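Local coordinates for acyl-CoA dehydrogenase (Mycobacterium thermoresistibile, PDB 3PFD), which probably catalyses the FAD-dependent 2,3-dehydrogenation of saturated acyl-CoA thioesters to 2,3-dehydroacyl-CoA in fatty acid metabolism, at residues Phe336-Ala341 with Gly378-Gln383; Arg309-Ser314 with Ser330-Cys335; Ser96-Pro101 with Gly260-Gly265. One frame throughout, in Å; residues are numbered along the deposited sequence.

Contact 1 of 3, residues Phe336-Ala341 with Gly378-Gln383. With FDA (dihydroflavine-adenine dinucleotide), chain B.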
# COMPACT_ATOMS: atom_id res chain seq x y z
N PHE C 336 -0.59 -3.79 -13.81
CA PHE C 336 0.53 -3.21 -13.01
C PHE C 336 0.90 -1.79 -13.46
O PHE C 336 0.98 -0.87 -12.64
CB PHE C 336 1.77 -4.11 -13.07
CG PHE C 336 2.89 -3.68 -12.13
CD1 PHE C 336 2.72 -3.77 -10.74
CD2 PHE C 336 4.09 -3.20 -12.64
CE1 PHE C 336 3.75 -3.39 -9.88
CE2 PHE C 336 5.15 -2.83 -11.78
CZ PHE C 336 4.98 -2.92 -10.40
N ALA C 337 1.15 -1.62 -14.76
CA ALA C 337 1.50 -0.27 -15.24
C ALA C 337 0.46 0.78 -14.90
O ALA C 337 0.81 1.90 -14.54
CB ALA C 337 1.81 -0.25 -16.74
N SER C 338 -0.81 0.43 -15.02
CA SER C 338 -1.87 1.42 -14.76
C SER C 338 -1.98 1.71 -13.28
O SER C 338 -2.19 2.86 -12.89
CB SER C 338 -3.23 0.98 -15.35
OG SER C 338 -3.60 -0.30 -14.87
N ASP C 339 -1.83 0.68 -12.44
CA ASP C 339 -1.75 0.90 -11.00
C ASP C 339 -0.56 1.81 -10.67
O ASP C 339 -0.68 2.73 -9.86
CB ASP C 339 -1.67 -0.41 -10.20
CG ASP C 339 -2.98 -1.17 -10.18
OD1 ASP C 339 -3.99 -0.63 -10.61
OD2 ASP C 339 -3.00 -2.33 -9.75
N VAL C 340 0.58 1.55 -11.31
CA VAL C 340 1.78 2.36 -11.07
C VAL C 340 1.52 3.86 -11.45
O VAL C 340 1.82 4.79 -10.66
CB VAL C 340 3.00 1.75 -11.77
CG1 VAL C 340 4.16 2.75 -11.84
CG2 VAL C 340 3.50 0.47 -11.01
N ALA C 341 0.93 4.07 -12.63
CA ALA C 341 0.63 5.42 -13.13
C ALA C 341 -0.27 6.19 -12.18
O ALA C 341 -0.07 7.36 -11.99
CB ALA C 341 0.00 5.34 -14.51
N GLY C 378 -10.39 -3.49 -20.45
CA GLY C 378 -10.54 -4.45 -19.35
C GLY C 378 -10.21 -3.73 -18.04
O GLY C 378 -9.07 -3.33 -17.84
N THR C 379 -11.20 -3.53 -17.17
CA THR C 379 -10.90 -2.90 -15.88
C THR C 379 -9.83 -3.73 -15.19
O THR C 379 -9.68 -4.90 -15.52
CB THR C 379 -12.10 -2.84 -14.96
OG1 THR C 379 -12.47 -4.17 -14.59
CG2 THR C 379 -13.30 -2.08 -15.64
N ASN C 380 -9.11 -3.14 -14.24
CA ASN C 380 -8.10 -3.90 -13.50
C ASN C 380 -8.67 -5.06 -12.69
O ASN C 380 -7.93 -5.98 -12.45
CB ASN C 380 -7.17 -2.99 -12.67
CG ASN C 380 -6.21 -2.21 -13.57
OD1 ASN C 380 -6.29 -2.33 -14.78
ND2 ASN C 380 -5.33 -1.39 -12.99
N GLN C 381 -9.95 -5.02 -12.30
CA GLN C 381 -10.59 -6.20 -11.65
C GLN C 381 -10.69 -7.39 -12.63
O GLN C 381 -10.39 -8.52 -12.29
CB GLN C 381 -12.00 -5.84 -11.11
CG GLN C 381 -11.99 -4.88 -9.89
CD GLN C 381 -11.38 -3.52 -10.26
OE1 GLN C 381 -11.81 -2.90 -11.23
NE2 GLN C 381 -10.35 -3.08 -9.51
N ILE C 382 -11.14 -7.11 -13.84
CA ILE C 382 -11.18 -8.10 -14.93
C ILE C 382 -9.74 -8.61 -15.24
O ILE C 382 -9.56 -9.78 -15.48
CB ILE C 382 -11.86 -7.50 -16.18
CG1 ILE C 382 -13.39 -7.33 -15.94
CG2 ILE C 382 -11.62 -8.35 -17.47
CD1 ILE C 382 -14.14 -8.61 -15.40
N GLN C 383 -8.74 -7.72 -15.20
CA GLN C 383 -7.35 -8.16 -15.40
C GLN C 383 -6.95 -9.23 -14.38
O GLN C 383 -6.30 -10.25 -14.73
CB GLN C 383 -6.36 -6.99 -15.40
CG GLN C 383 -6.64 -5.86 -16.44
CD GLN C 383 -6.71 -6.36 -17.89
OE1 GLN C 383 -6.20 -7.42 -18.22
NE2 GLN C 383 -7.33 -5.57 -18.77
PA FDA B . -18.84 -2.38 -15.51
O1A FDA B . -18.55 -3.64 -16.27
O2A FDA B . -20.26 -2.02 -15.12
O5B FDA B . -17.94 -2.41 -14.17
C5B FDA B . -18.28 -1.72 -12.97
C4B FDA B . -17.36 -2.19 -11.84
O4B FDA B . -17.61 -3.56 -11.53
C3B FDA B . -15.88 -2.11 -12.24
O3B FDA B . -15.13 -1.80 -11.06
C2B FDA B . -15.56 -3.53 -12.67
O2B FDA B . -14.17 -3.85 -12.52
C1B FDA B . -16.42 -4.33 -11.72
N9A FDA B . -16.70 -5.69 -12.21
C8A FDA B . -17.48 -6.03 -13.25
N7A FDA B . -17.49 -7.38 -13.38
C5A FDA B . -16.71 -7.90 -12.40
C6A FDA B . -16.36 -9.21 -12.04
N6A FDA B . -16.82 -10.27 -12.76
N1A FDA B . -15.54 -9.40 -10.97
C2A FDA B . -15.08 -8.33 -10.28
N3A FDA B . -15.41 -7.05 -10.59
C4A FDA B . -16.22 -6.82 -11.65
N1 FDA B . -15.08 0.23 -25.36
C2 FDA B . -15.09 0.04 -26.71
O2 FDA B . -15.80 -0.85 -27.25
N3 FDA B . -14.33 0.82 -27.51
C4 FDA B . -13.55 1.79 -26.98
O4 FDA B . -12.88 2.49 -27.77
C4X FDA B . -13.49 2.00 -25.59
N5 FDA B . -12.81 3.03 -25.05
C5X FDA B . -13.18 3.55 -23.86
C6 FDA B . -12.87 4.88 -23.53
C7 FDA B . -13.34 5.42 -22.32
C7M FDA B . -13.00 6.85 -21.94
C8 FDA B . -14.07 4.64 -21.43
C8M FDA B . -14.58 5.20 -20.11
C9 FDA B . -14.37 3.34 -21.76
C9A FDA B . -13.94 2.79 -22.98
N10 FDA B . -14.45 1.55 -23.41
C10 FDA B . -14.28 1.19 -24.78
C1' FDA B . -15.35 0.78 -22.55
C2' FDA B . -14.58 0.05 -21.44
O2' FDA B . -13.82 -1.08 -21.92
C3' FDA B . -15.57 -0.33 -20.36
O3' FDA B . -15.88 0.87 -19.60
C4' FDA B . -15.04 -1.42 -19.42
O4' FDA B . -14.97 -2.68 -20.10
C5' FDA B . -15.90 -1.59 -18.18
O5' FDA B . -17.28 -1.67 -18.56
P FDA B . -18.35 -0.72 -17.82
O1P FDA B . -17.87 0.71 -17.97
O2P FDA B . -19.73 -1.10 -18.28
O3P FDA B . -18.16 -1.10 -16.26
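The start of helix 380-391, one wall of the site for the reduced flavin cofactor, is bonded to helix 326-352 through N380, S338 and D339. The contact rests on one amide group. N380 ND2 donates to S338 OG at 2.8 Å, close to straight with an N-H...O angle of 163°. It also donates to D339 OD1 at 2.8 Å, and this bond is more bent. Both acceptors lie near the amide plane of N380. The carboxylate of D339 is turned 69° from that plane, and ND2 meets OD1 from above the carboxylate. CG of N380 sits anti to its own carbonyl carbon (chi1 -72°), which sends the amide across to the neighbouring helix.

The three groups have further partners. N380 OD1 accepts from K334 NZ. S338 OG is bonded back to its own helix, at K334 O. D339 OD2 forms a salt bridge with R384, and OD1 also takes Q374 NE2.

On the cofactor side, T379 is the N-cap of helix 380-391. Its OG1 accepts a weak bond of 3.3 Å from I382 N. The same OG1 donates to O2B of the cofactor's adenosine ribose at 2.7 Å, and O2B in turn donates to Q381 OE1 at 2.9 Å. Q350 of the third subunit also bonds Q381 OE1, so a subunit boundary runs through the site.

Both N-H groups of N380 ND2 are therefore used in a buried setting, and the rotation of the amide is fixed. The carboxylate of D339 is held by the amides of N380 and Q374 and by R384, which probably stabilises its negative charge. Adjacent residues thus link a neighbouring helix and the cofactor.

Contact 2 of 3, residues Arg309-Ser314 with Ser330-Cys335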
# COMPACT_ATOMS: atom_id res chain seq x y z
N ARG C 309 7.60 -0.74 -17.01
CA ARG C 309 8.10 -0.63 -18.39
C ARG C 309 8.62 -1.99 -18.92
O ARG C 309 8.21 -2.45 -19.99
CB ARG C 309 9.18 0.48 -18.51
CG ARG C 309 9.79 0.60 -19.91
CD ARG C 309 10.91 1.66 -20.02
NE ARG C 309 10.37 3.02 -19.97
CZ ARG C 309 10.49 3.85 -18.93
NH1 ARG C 309 11.13 3.48 -17.83
NH2 ARG C 309 9.95 5.07 -19.01
N LEU C 310 9.52 -2.61 -18.16
CA LEU C 310 10.07 -3.90 -18.55
C LEU C 310 9.01 -5.00 -18.73
O LEU C 310 9.11 -5.83 -19.65
CB LEU C 310 11.12 -4.34 -17.54
CG LEU C 310 12.29 -3.35 -17.52
CD1 LEU C 310 13.12 -3.58 -16.25
CD2 LEU C 310 13.13 -3.53 -18.81
N MET C 311 8.00 -5.01 -17.85
CA MET C 311 6.95 -6.00 -17.96
C MET C 311 6.03 -5.72 -19.18
O MET C 311 5.58 -6.65 -19.84
CB MET C 311 6.15 -6.13 -16.67
CG MET C 311 5.18 -7.30 -16.74
SD MET C 311 4.78 -8.05 -15.17
CE MET C 311 3.69 -6.84 -14.46
N VAL C 312 5.75 -4.46 -19.46
CA VAL C 312 5.13 -4.10 -20.75
C VAL C 312 5.93 -4.60 -21.99
O VAL C 312 5.36 -5.27 -22.88
CB VAL C 312 4.85 -2.56 -20.84
CG1 VAL C 312 4.50 -2.14 -22.30
CG2 VAL C 312 3.75 -2.17 -19.87
N TYR C 313 7.23 -4.33 -22.04
CA TYR C 313 8.00 -4.75 -23.22
C TYR C 313 8.05 -6.29 -23.36
O TYR C 313 7.98 -6.83 -24.45
CB TYR C 313 9.41 -4.14 -23.27
CG TYR C 313 9.47 -2.63 -23.29
CD1 TYR C 313 8.34 -1.86 -23.63
CD2 TYR C 313 10.67 -1.96 -23.00
CE1 TYR C 313 8.40 -0.46 -23.62
CE2 TYR C 313 10.73 -0.58 -23.01
CZ TYR C 313 9.60 0.17 -23.32
OH TYR C 313 9.67 1.56 -23.32
N SER C 314 8.17 -6.97 -22.22
CA SER C 314 8.17 -8.41 -22.17
C SER C 314 6.85 -9.02 -22.69
O SER C 314 6.84 -9.92 -23.54
CB SER C 314 8.44 -8.84 -20.73
OG SER C 314 8.77 -10.20 -20.71
N SER C 330 -0.05 -10.41 -20.43
CA SER C 330 -0.61 -9.19 -21.02
C SER C 330 -1.54 -8.45 -20.02
O SER C 330 -1.45 -7.23 -19.89
CB SER C 330 -1.25 -9.42 -22.39
OG SER C 330 -2.52 -10.00 -22.28
N ALA C 331 -2.37 -9.21 -19.28
CA ALA C 331 -3.22 -8.69 -18.19
C ALA C 331 -2.37 -8.09 -17.07
O ALA C 331 -2.66 -7.01 -16.59
CB ALA C 331 -4.13 -9.78 -17.63
N ALA C 332 -1.32 -8.83 -16.67
CA ALA C 332 -0.37 -8.35 -15.65
C ALA C 332 0.25 -7.01 -16.02
O ALA C 332 0.26 -6.10 -15.21
CB ALA C 332 0.77 -9.41 -15.40
N SER C 333 0.76 -6.91 -17.24
CA SER C 333 1.50 -5.72 -17.67
C SER C 333 0.61 -4.47 -17.74
O SER C 333 1.03 -3.37 -17.35
CB SER C 333 2.18 -5.96 -19.02
OG SER C 333 1.25 -5.92 -20.09
N LYS C 334 -0.61 -4.67 -18.21
CA LYS C 334 -1.60 -3.59 -18.26
C LYS C 334 -2.05 -3.19 -16.82
O LYS C 334 -2.06 -1.99 -16.47
CB LYS C 334 -2.77 -3.98 -19.17
CG LYS C 334 -3.79 -2.82 -19.52
CD LYS C 334 -4.79 -2.60 -18.36
CE LYS C 334 -6.05 -1.87 -18.78
NZ LYS C 334 -6.90 -1.49 -17.58
N CYS C 335 -2.42 -4.19 -16.01
CA CYS C 335 -2.89 -3.93 -14.64
C CYS C 335 -1.80 -3.24 -13.80
O CYS C 335 -2.06 -2.22 -13.18
CB CYS C 335 -3.34 -5.24 -13.95
SG CYS C 335 -4.08 -5.01 -12.32
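S333 packs its CB against the backbone of M311 and V312, where helices 292-321 and 326-352 come together. They are consecutive helices and form an antiparallel hairpin. Over these short segments the axes approach to 8.6 Å, with a signed crossing angle of -148°.

The tight part is centred on S333. Its CA is only 5.0 Å from the CA of V312. S333 CB lies 3.6 Å from M311 O and 3.9 Å from V312 CA. A small residue at this point lets the two backbones come close. Its hydroxyl takes no part across the contact. OG lies between the backbone N and the carbonyl carbon (chi1 75°) and donates to S330 O one turn back. That carbonyl also accepts the helical N-H of K334, and both donors reach it from the same face. V312 adds CG2, which lies 3.9 Å from S333 O.

M311 covers the other flank with a side chain rather than with backbone. It runs alongside S333, with CG near S333 CB. The chain then bends at the thioether (chi3 74°), which brings CE over the next helix. CE is 3.6 Å from A332 O and 4.0 Å from A332 CB. The CE to CB contact is apolar; that with O sets a methyl against a carbonyl. The loose side holds R309, L310, Y313 and S314, partly exposed and without contact to segment 330-335. L310 and S314 face a second subunit, where they pack on its S314 and L310.

The hairpin belongs to the mainly helical C-terminal domain of the acyl-CoA dehydrogenase fold. Helix 256-280 covers one side of the contact, with A261 on V312 and P257 on S333. Helix 80-91 reaches V312 through C84, and A331 and C335 turn to helix 380-391.

Contact 3 of 3, residues Ser96-Pro101 with Gly260-Gly265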
# COMPACT_ATOMS: atom_id res chain seq x y z
N SER C 96 -4.35 11.89 -24.63
CA SER C 96 -5.35 11.86 -25.73
C SER C 96 -4.70 11.57 -27.08
O SER C 96 -5.20 10.77 -27.86
CB SER C 96 -6.20 13.12 -25.79
OG SER C 96 -6.91 13.31 -24.58
N ALA C 97 -3.58 12.23 -27.34
CA ALA C 97 -2.83 12.02 -28.57
C ALA C 97 -2.33 10.59 -28.72
O ALA C 97 -2.37 10.03 -29.83
CB ALA C 97 -1.65 13.03 -28.66
N SER C 98 -1.85 10.00 -27.61
CA SER C 98 -1.35 8.61 -27.61
C SER C 98 -2.41 7.61 -28.08
O SER C 98 -2.09 6.54 -28.59
CB SER C 98 -0.79 8.20 -26.22
OG SER C 98 -1.84 7.90 -25.30
N LEU C 99 -3.68 7.99 -27.95
CA LEU C 99 -4.77 7.10 -28.36
C LEU C 99 -4.93 7.02 -29.89
O LEU C 99 -5.66 6.16 -30.40
CB LEU C 99 -6.08 7.52 -27.67
CG LEU C 99 -6.17 7.17 -26.17
CD1 LEU C 99 -7.29 7.94 -25.49
CD2 LEU C 99 -6.39 5.68 -26.00
N ILE C 100 -4.26 7.90 -30.63
CA ILE C 100 -4.24 7.79 -32.11
C ILE C 100 -3.50 6.51 -32.49
O ILE C 100 -4.11 5.58 -33.09
CB ILE C 100 -3.61 9.06 -32.77
CG1 ILE C 100 -4.45 10.31 -32.46
CG2 ILE C 100 -3.39 8.86 -34.29
CD1 ILE C 100 -3.66 11.61 -32.62
N PRO C 101 -2.21 6.39 -32.12
CA PRO C 101 -1.60 5.09 -32.43
C PRO C 101 -2.17 3.92 -31.64
O PRO C 101 -2.22 2.81 -32.16
CB PRO C 101 -0.11 5.30 -32.11
CG PRO C 101 -0.10 6.42 -31.06
CD PRO C 101 -1.23 7.34 -31.55
N GLY C 260 -0.69 -0.59 -21.09
CA GLY C 260 0.43 -0.57 -20.14
C GLY C 260 1.46 0.47 -20.54
O GLY C 260 1.92 1.28 -19.70
N ALA C 261 1.85 0.45 -21.82
CA ALA C 261 2.87 1.38 -22.33
C ALA C 261 2.43 2.83 -22.20
O ALA C 261 3.22 3.73 -21.88
CB ALA C 261 3.22 1.06 -23.80
N GLN C 262 1.16 3.07 -22.50
CA GLN C 262 0.57 4.39 -22.30
C GLN C 262 0.72 4.87 -20.84
O GLN C 262 1.12 6.02 -20.56
CB GLN C 262 -0.91 4.35 -22.71
CG GLN C 262 -1.67 5.65 -22.50
CD GLN C 262 -3.13 5.48 -22.87
OE1 GLN C 262 -3.91 4.92 -22.11
NE2 GLN C 262 -3.49 5.95 -24.06
N ALA C 263 0.38 3.97 -19.93
CA ALA C 263 0.43 4.26 -18.51
C ALA C 263 1.87 4.51 -18.09
O ALA C 263 2.15 5.44 -17.32
CB ALA C 263 -0.18 3.12 -17.70
N VAL C 264 2.79 3.70 -18.60
CA VAL C 264 4.23 3.90 -18.32
C VAL C 264 4.62 5.32 -18.77
O VAL C 264 5.25 6.06 -18.02
CB VAL C 264 5.13 2.80 -18.99
CG1 VAL C 264 6.65 3.18 -18.95
CG2 VAL C 264 4.96 1.42 -18.32
N GLY C 265 4.22 5.70 -19.99
CA GLY C 265 4.52 7.04 -20.55
C GLY C 265 3.98 8.17 -19.69
O GLY C 265 4.73 9.10 -19.31
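Q262 carries the largest share of this contact and reaches from helix 256-280 to S98 and L99 on helix 95-114. The nearest CA atoms, those of S98 and Q262, are 7.0 Å apart, so side chains do the bridging. CG of Q262 is anti to the backbone N (chi1 177°) and the chain stays extended beyond it. This places the amide beside helix 95-114. Q262 NE2 donates to S98 OG at 2.8 Å, with an N-H...O angle of 155°. The hydroxyl lies 17° out of the amide plane. S98 OG is bonded in addition to C95 O in its own helix.

The two helices belong to different parts of the acyl-CoA dehydrogenase fold: helix 95-114 to the N-terminal helical domain, helix 256-280 to the C-terminal one. The contact is a polar link across a buried interface between them.

L99 adds a carbon contact against the amide. Its side chain crosses that of Q262 obliquely, and CD2 comes within 3.5 Å of Q262 NE2. The other end of the amide is also held, since Q262 OE1 is bonded to Y376 OH. L99 packs on Y376 too, and its side chain is about 7 Å, nearest atoms, from a bound flavin cofactor. A91 of helix 80-91 touches both S98 and Q262.

How the contacts relate
From the N terminus, contact 3 closes first. It spans 158 residues, which include all the strands of the two four-stranded sheets, and joins the N-terminal helices to helix 256-280. Contact 2 then closes a loop of 15 residues, mostly helix, round the turn between helices 292-321 and 326-352. Contact 1 closes last, over 36 mostly helical residues, and brings in helix 380-391 at the cofactor. The three loops lie in series and neither nest nor cross. Contacts 1 and 2 share helix 326-352. Segment 260-265 packs against both: A337 CB is 3.3 Å from G260 O, and V312 CG2 is 3.6 Å from G260 C. Contacts 1 and 2 also touch the second subunit.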